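Local coordinates for protein CaaX farnesyltransferase beta subunit Ram1 (Aspergillus fumigatus, PDB 4L9P) that is the beta subunit of a zinc-dependent heterodimer that transfers a farnesyl group to the cysteine of C-terminal CaaX motifs, and probably provides peptide binding, at residues B[194-206]-B[230-244]. Numbering follows the deposited sequence.
With EDO (1,2-ethanediol), chain O; EDO (1,2-ethanediol), chain F.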
loop_
_atom_site.group_PDB
_atom_site.type_symbol
_atom_site.label_atom_id
_atom_site.label_comp_id
_atom_site.label_asym_id
_atom_site.label_seq_id
_atom_site.Cartn_x
_atom_site.Cartn_y
_atom_site.Cartn_z
ATOM N N HIS B 194 5.262 -0.001 -25.682
ATOM C CA HIS B 194 5.269 0.916 -26.852
ATOM C C HIS B 194 3.963 1.682 -27.008
ATOM O O HIS B 194 2.923 1.080 -27.227
ATOM C CB HIS B 194 5.480 0.132 -28.111
ATOM C CG HIS B 194 5.485 0.962 -29.353
ATOM N ND1 HIS B 194 5.217 0.418 -30.592
ATOM C CD2 HIS B 194 5.811 2.268 -29.572
ATOM C CE1 HIS B 194 5.357 1.356 -31.524
ATOM N NE2 HIS B 194 5.714 2.487 -30.927
ATOM N N GLY B 195 4.017 3.005 -26.916
ATOM C CA GLY B 195 2.834 3.828 -27.149
ATOM C C GLY B 195 2.063 4.194 -25.882
ATOM O O GLY B 195 1.032 4.912 -25.973
ATOM N N GLN B 196 2.527 3.711 -24.720
ATOM C CA GLN B 196 1.846 4.024 -23.477
ATOM C C GLN B 196 2.639 5.160 -22.829
ATOM O O GLN B 196 3.885 5.164 -22.845
ATOM C CB GLN B 196 1.776 2.790 -22.552
ATOM C CG GLN B 196 1.011 1.610 -23.182
ATOM C CD GLN B 196 0.822 0.493 -22.160
ATOM O OE1 GLN B 196 0.350 0.730 -21.054
ATOM N NE2 GLN B 196 1.222 -0.730 -22.528
ATOM N N MET B 197 1.919 6.125 -22.293
ATOM C CA MET B 197 2.614 7.225 -21.645
ATOM C C MET B 197 3.394 6.789 -20.400
ATOM O O MET B 197 3.139 5.738 -19.778
ATOM C CB MET B 197 1.668 8.367 -21.329
ATOM C CG MET B 197 0.741 8.012 -20.280
ATOM S SD MET B 197 -0.779 9.052 -20.203
ATOM C CE MET B 197 -0.763 9.911 -21.628
ATOM N N SER B 198 4.399 7.581 -20.025
ATOM C CA SER B 198 5.203 7.166 -18.865
ATOM C C SER B 198 4.379 7.175 -17.609
ATOM O O SER B 198 3.457 7.976 -17.426
ATOM C CB SER B 198 6.397 8.125 -18.727
ATOM O OG SER B 198 7.192 7.941 -19.887
ATOM N N HIS B 199 4.700 6.226 -16.710
ATOM C CA HIS B 199 3.946 6.102 -15.450
ATOM C C HIS B 199 4.983 5.781 -14.401
ATOM O O HIS B 199 5.932 4.978 -14.644
ATOM C CB HIS B 199 2.941 4.931 -15.625
ATOM C CG HIS B 199 1.944 4.774 -14.497
ATOM N ND1 HIS B 199 2.287 4.363 -13.210
ATOM C CD2 HIS B 199 0.594 4.980 -14.483
ATOM C CE1 HIS B 199 1.185 4.275 -12.478
ATOM N NE2 HIS B 199 0.140 4.632 -13.231
ATOM N N VAL B 200 4.831 6.343 -13.211
ATOM C CA VAL B 200 5.852 6.099 -12.191
ATOM C C VAL B 200 5.936 4.626 -11.756
ATOM O O VAL B 200 7.026 4.186 -11.355
ATOM C CB VAL B 200 5.636 6.935 -10.904
ATOM C CG1 VAL B 200 5.671 8.346 -11.229
ATOM C CG2 VAL B 200 4.351 6.566 -10.153
ATOM N N ALA B 201 4.826 3.876 -11.813
ATOM C CA ALA B 201 4.908 2.467 -11.380
ATOM C C ALA B 201 5.673 1.609 -12.377
ATOM O O ALA B 201 6.459 0.739 -12.004
ATOM C CB ALA B 201 3.497 1.908 -11.122
ATOM N N SER B 202 5.425 1.826 -13.667
ATOM C CA SER B 202 6.195 1.088 -14.661
ATOM C C SER B 202 7.644 1.551 -14.672
ATOM O O SER B 202 8.540 0.757 -14.966
ATOM C CB SER B 202 5.584 1.223 -16.082
ATOM O OG SER B 202 5.021 2.489 -16.298
ATOM N N SER B 203 7.911 2.826 -14.372
ATOM C CA SER B 203 9.293 3.277 -14.296
ATOM C C SER B 203 10.001 2.678 -13.086
ATOM O O SER B 203 11.169 2.260 -13.208
ATOM C CB SER B 203 9.263 4.815 -14.210
ATOM O OG SER B 203 8.868 5.391 -15.454
ATOM N N TYR B 204 9.306 2.598 -11.952
ATOM C CA TYR B 204 9.862 1.936 -10.771
ATOM C C TYR B 204 10.165 0.467 -11.081
ATOM O O TYR B 204 11.258 -0.044 -10.813
ATOM C CB TYR B 204 8.812 2.106 -9.679
ATOM C CG TYR B 204 8.991 1.264 -8.430
ATOM C CD1 TYR B 204 9.657 1.758 -7.306
ATOM C CD2 TYR B 204 8.417 -0.008 -8.321
ATOM C CE1 TYR B 204 9.748 1.031 -6.118
ATOM C CE2 TYR B 204 8.458 -0.730 -7.145
ATOM C CZ TYR B 204 9.134 -0.204 -6.046
ATOM O OH TYR B 204 9.156 -0.967 -4.902
ATOM N N ALA B 205 9.204 -0.243 -11.641
ATOM C CA ALA B 205 9.424 -1.666 -11.966
ATOM C C ALA B 205 10.578 -1.852 -12.922
ATOM O O ALA B 205 11.395 -2.781 -12.762
ATOM C CB ALA B 205 8.144 -2.264 -12.591
ATOM N N ALA B 206 10.672 -0.981 -13.928
ATOM C CA ALA B 206 11.755 -1.115 -14.853
ATOM C C ALA B 206 13.116 -0.818 -14.215
ATOM O O ALA B 206 14.093 -1.520 -14.488
ATOM C CB ALA B 206 11.512 -0.195 -16.088
ATOM N N TRP B 230 10.615 14.571 -16.866
ATOM C CA TRP B 230 9.276 14.013 -16.814
ATOM C C TRP B 230 8.843 13.904 -15.353
ATOM O O TRP B 230 7.715 14.314 -15.005
ATOM C CB TRP B 230 9.226 12.652 -17.534
ATOM C CG TRP B 230 7.981 11.898 -17.182
ATOM C CD1 TRP B 230 6.676 12.197 -17.559
ATOM C CD2 TRP B 230 7.895 10.718 -16.346
ATOM N NE1 TRP B 230 5.821 11.311 -16.957
ATOM C CE2 TRP B 230 6.527 10.376 -16.249
ATOM C CE3 TRP B 230 8.864 9.909 -15.724
ATOM C CZ2 TRP B 230 6.081 9.283 -15.517
ATOM C CZ3 TRP B 230 8.470 8.839 -14.998
ATOM C CH2 TRP B 230 7.065 8.507 -14.921
ATOM N N LEU B 231 9.689 13.353 -14.475
ATOM C CA LEU B 231 9.262 13.244 -13.057
ATOM C C LEU B 231 8.953 14.627 -12.486
ATOM O O LEU B 231 8.070 14.792 -11.660
ATOM C CB LEU B 231 10.351 12.599 -12.210
ATOM C CG LEU B 231 10.495 11.100 -12.385
ATOM C CD1 LEU B 231 11.752 10.650 -11.612
ATOM C CD2 LEU B 231 9.248 10.364 -11.909
ATOM N N GLY B 232 9.705 15.648 -12.912
ATOM C CA GLY B 232 9.420 16.996 -12.427
ATOM C C GLY B 232 8.009 17.490 -12.788
ATOM O O GLY B 232 7.440 18.310 -12.068
ATOM N N LYS B 233 7.466 16.989 -13.907
ATOM C CA LYS B 233 6.096 17.318 -14.284
ATOM C C LYS B 233 5.032 16.760 -13.347
ATOM O O LYS B 233 3.883 17.228 -13.330
ATOM C CB LYS B 233 5.795 16.897 -15.728
ATOM C CG LYS B 233 6.714 17.573 -16.719
ATOM C CD LYS B 233 6.443 17.033 -18.112
ATOM C CE LYS B 233 7.362 17.764 -19.115
ATOM N NZ LYS B 233 7.126 17.282 -20.490
ATOM N N LEU B 234 5.402 15.714 -12.630
ATOM C CA LEU B 234 4.458 15.044 -11.727
ATOM C C LEU B 234 4.352 15.712 -10.371
ATOM O O LEU B 234 3.420 15.433 -9.616
ATOM C CB LEU B 234 4.854 13.597 -11.562
ATOM C CG LEU B 234 5.028 12.813 -12.879
ATOM C CD1 LEU B 234 5.385 11.363 -12.583
ATOM C CD2 LEU B 234 3.809 12.794 -13.852
ATOM N N LYS B 235 5.334 16.566 -10.020
ATOM C CA LYS B 235 5.324 17.187 -8.708
ATOM C C LYS B 235 4.147 18.128 -8.609
ATOM O O LYS B 235 3.967 18.988 -9.487
ATOM C CB LYS B 235 6.662 17.969 -8.519
ATOM C CG LYS B 235 6.784 18.643 -7.178
ATOM C CD LYS B 235 7.000 17.663 -6.015
ATOM C CE LYS B 235 7.244 18.474 -4.707
ATOM N NZ LYS B 235 7.509 17.603 -3.551
ATOM N N GLN B 236 3.372 18.010 -7.538
ATOM C CA GLN B 236 2.163 18.803 -7.354
ATOM C C GLN B 236 2.341 19.906 -6.320
ATOM O O GLN B 236 3.211 19.817 -5.457
ATOM C CB GLN B 236 1.028 17.903 -6.871
ATOM C CG GLN B 236 0.682 16.795 -7.884
ATOM C CD GLN B 236 0.375 17.387 -9.285
ATOM O OE1 GLN B 236 1.053 17.057 -10.332
ATOM N NE2 GLN B 236 -0.602 18.243 -9.323
ATOM N N PRO B 237 1.476 20.936 -6.337
ATOM C CA PRO B 237 1.613 22.038 -5.360
ATOM C C PRO B 237 1.568 21.582 -3.911
ATOM O O PRO B 237 2.198 22.204 -3.061
ATOM C CB PRO B 237 0.384 22.898 -5.644
ATOM C CG PRO B 237 0.187 22.673 -7.137
ATOM C CD PRO B 237 0.434 21.202 -7.344
ATOM N N ASP B 238 0.804 20.525 -3.631
ATOM C CA ASP B 238 0.679 20.050 -2.256
ATOM C C ASP B 238 1.836 19.175 -1.790
ATOM O O ASP B 238 1.809 18.677 -0.664
ATOM C CB ASP B 238 -0.665 19.344 -2.000
ATOM C CG ASP B 238 -0.758 17.981 -2.651
ATOM O OD1 ASP B 238 0.156 17.567 -3.393
ATOM O OD2 ASP B 238 -1.763 17.310 -2.364
ATOM N N GLY B 239 2.865 19.038 -2.632
ATOM C CA GLY B 239 4.051 18.309 -2.225
ATOM C C GLY B 239 4.160 16.867 -2.705
ATOM O O GLY B 239 5.238 16.290 -2.751
ATOM N N GLY B 240 3.012 16.299 -3.074
ATOM C CA GLY B 240 2.973 14.945 -3.612
ATOM C C GLY B 240 3.263 14.868 -5.093
ATOM O O GLY B 240 3.685 15.860 -5.761
ATOM N N PHE B 241 2.972 13.686 -5.661
ATOM C CA PHE B 241 3.252 13.397 -7.072
ATOM C C PHE B 241 2.054 12.669 -7.662
ATOM O O PHE B 241 1.481 11.748 -7.046
ATOM C CB PHE B 241 4.444 12.425 -7.189
ATOM C CG PHE B 241 5.749 13.045 -6.852
ATOM C CD1 PHE B 241 6.169 13.166 -5.519
ATOM C CD2 PHE B 241 6.537 13.537 -7.885
ATOM C CE1 PHE B 241 7.434 13.772 -5.243
ATOM C CE2 PHE B 241 7.789 14.182 -7.604
ATOM C CZ PHE B 241 8.225 14.296 -6.288
ATOM N N THR B 242 1.681 13.048 -8.879
ATOM C CA THR B 242 0.791 12.193 -9.658
ATOM C C THR B 242 1.549 11.026 -10.229
ATOM O O THR B 242 2.789 11.042 -10.273
ATOM C CB THR B 242 0.141 13.018 -10.825
ATOM O OG1 THR B 242 1.166 13.746 -11.548
ATOM C CG2 THR B 242 -0.892 14.015 -10.261
ATOM N N VAL B 243 0.820 9.987 -10.657
ATOM C CA VAL B 243 1.495 8.784 -11.134
ATOM C C VAL B 243 1.834 8.878 -12.618
ATOM O O VAL B 243 2.683 8.135 -13.134
ATOM C CB VAL B 243 0.669 7.509 -10.853
ATOM C CG1 VAL B 243 0.527 7.341 -9.291
ATOM C CG2 VAL B 243 -0.746 7.585 -11.521
ATOM N N CYS B 244 1.187 9.815 -13.302
ATOM C CA CYS B 244 1.469 10.077 -14.705
ATOM C C CYS B 244 0.856 11.435 -14.989
ATOM O O CYS B 244 0.067 11.965 -14.141
ATOM C CB CYS B 244 0.888 8.980 -15.643
ATOM S SG CYS B 244 -0.870 8.818 -15.637
HETATM C C1 EDO O . -1.929 18.732 -5.400
HETATM O O1 EDO O . -1.591 20.109 -5.182
HETATM C C2 EDO O . -2.856 18.432 -6.574
HETATM O O2 EDO O . -2.610 18.976 -7.873
HETATM C C1 EDO F . -1.313 2.801 -27.350
HETATM O O1 EDO F . -1.369 3.433 -26.042
HETATM C C2 EDO F . -0.643 1.434 -27.167
HETATM O O2 EDO F . -1.550 0.526 -26.527
HETATM O O HOH W 1 3.090 10.618 -17.815
#
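Val-200, the first residue of helix 200-213, gives its backbone N-H to Val-243 O (N to O 2.8 Å, 164° at the hydrogen). A first-turn amide has no helical carbonyl four residues back to bond to, and the loop after helix 224-234 supplies one. Beta-branching gives Val-200 two methyls: CG2 packs on Val-243, while CG1 presses tightly on Leu-234 CD1, 3.3 Å away. The chi1 of Trp-230 (165°, CG anti to the backbone N) carries the indole between Ser-198 CB and Leu-234 CD1, on opposite faces; Ser-198 CB makes a CH-pi contact, 3.6 Å from the six-membered ring centroid. Indole NE1 donates to a water that in turn donates to Ser-198 O.

His-199 lies alongside Val-243, NE2 3.5 Å from Val-243 CG2, and N-caps the helix, ND1 accepting in its ring plane from Ala-201 N at 2.9 Å. Tyr-88 of the alpha subunit meets this imidazole edge-to-face. Ser-198 OG, hydrogen-bonded to Gly-188 O and Asn-185 ND2, helps hold the small residue's CB against the indole. Within the alpha-alpha toroid, the contact joins the start of helix 200-213 to helix 224-234 and the loop leading to Val-243, and helix 251-263 packs on Val-200 and Val-243.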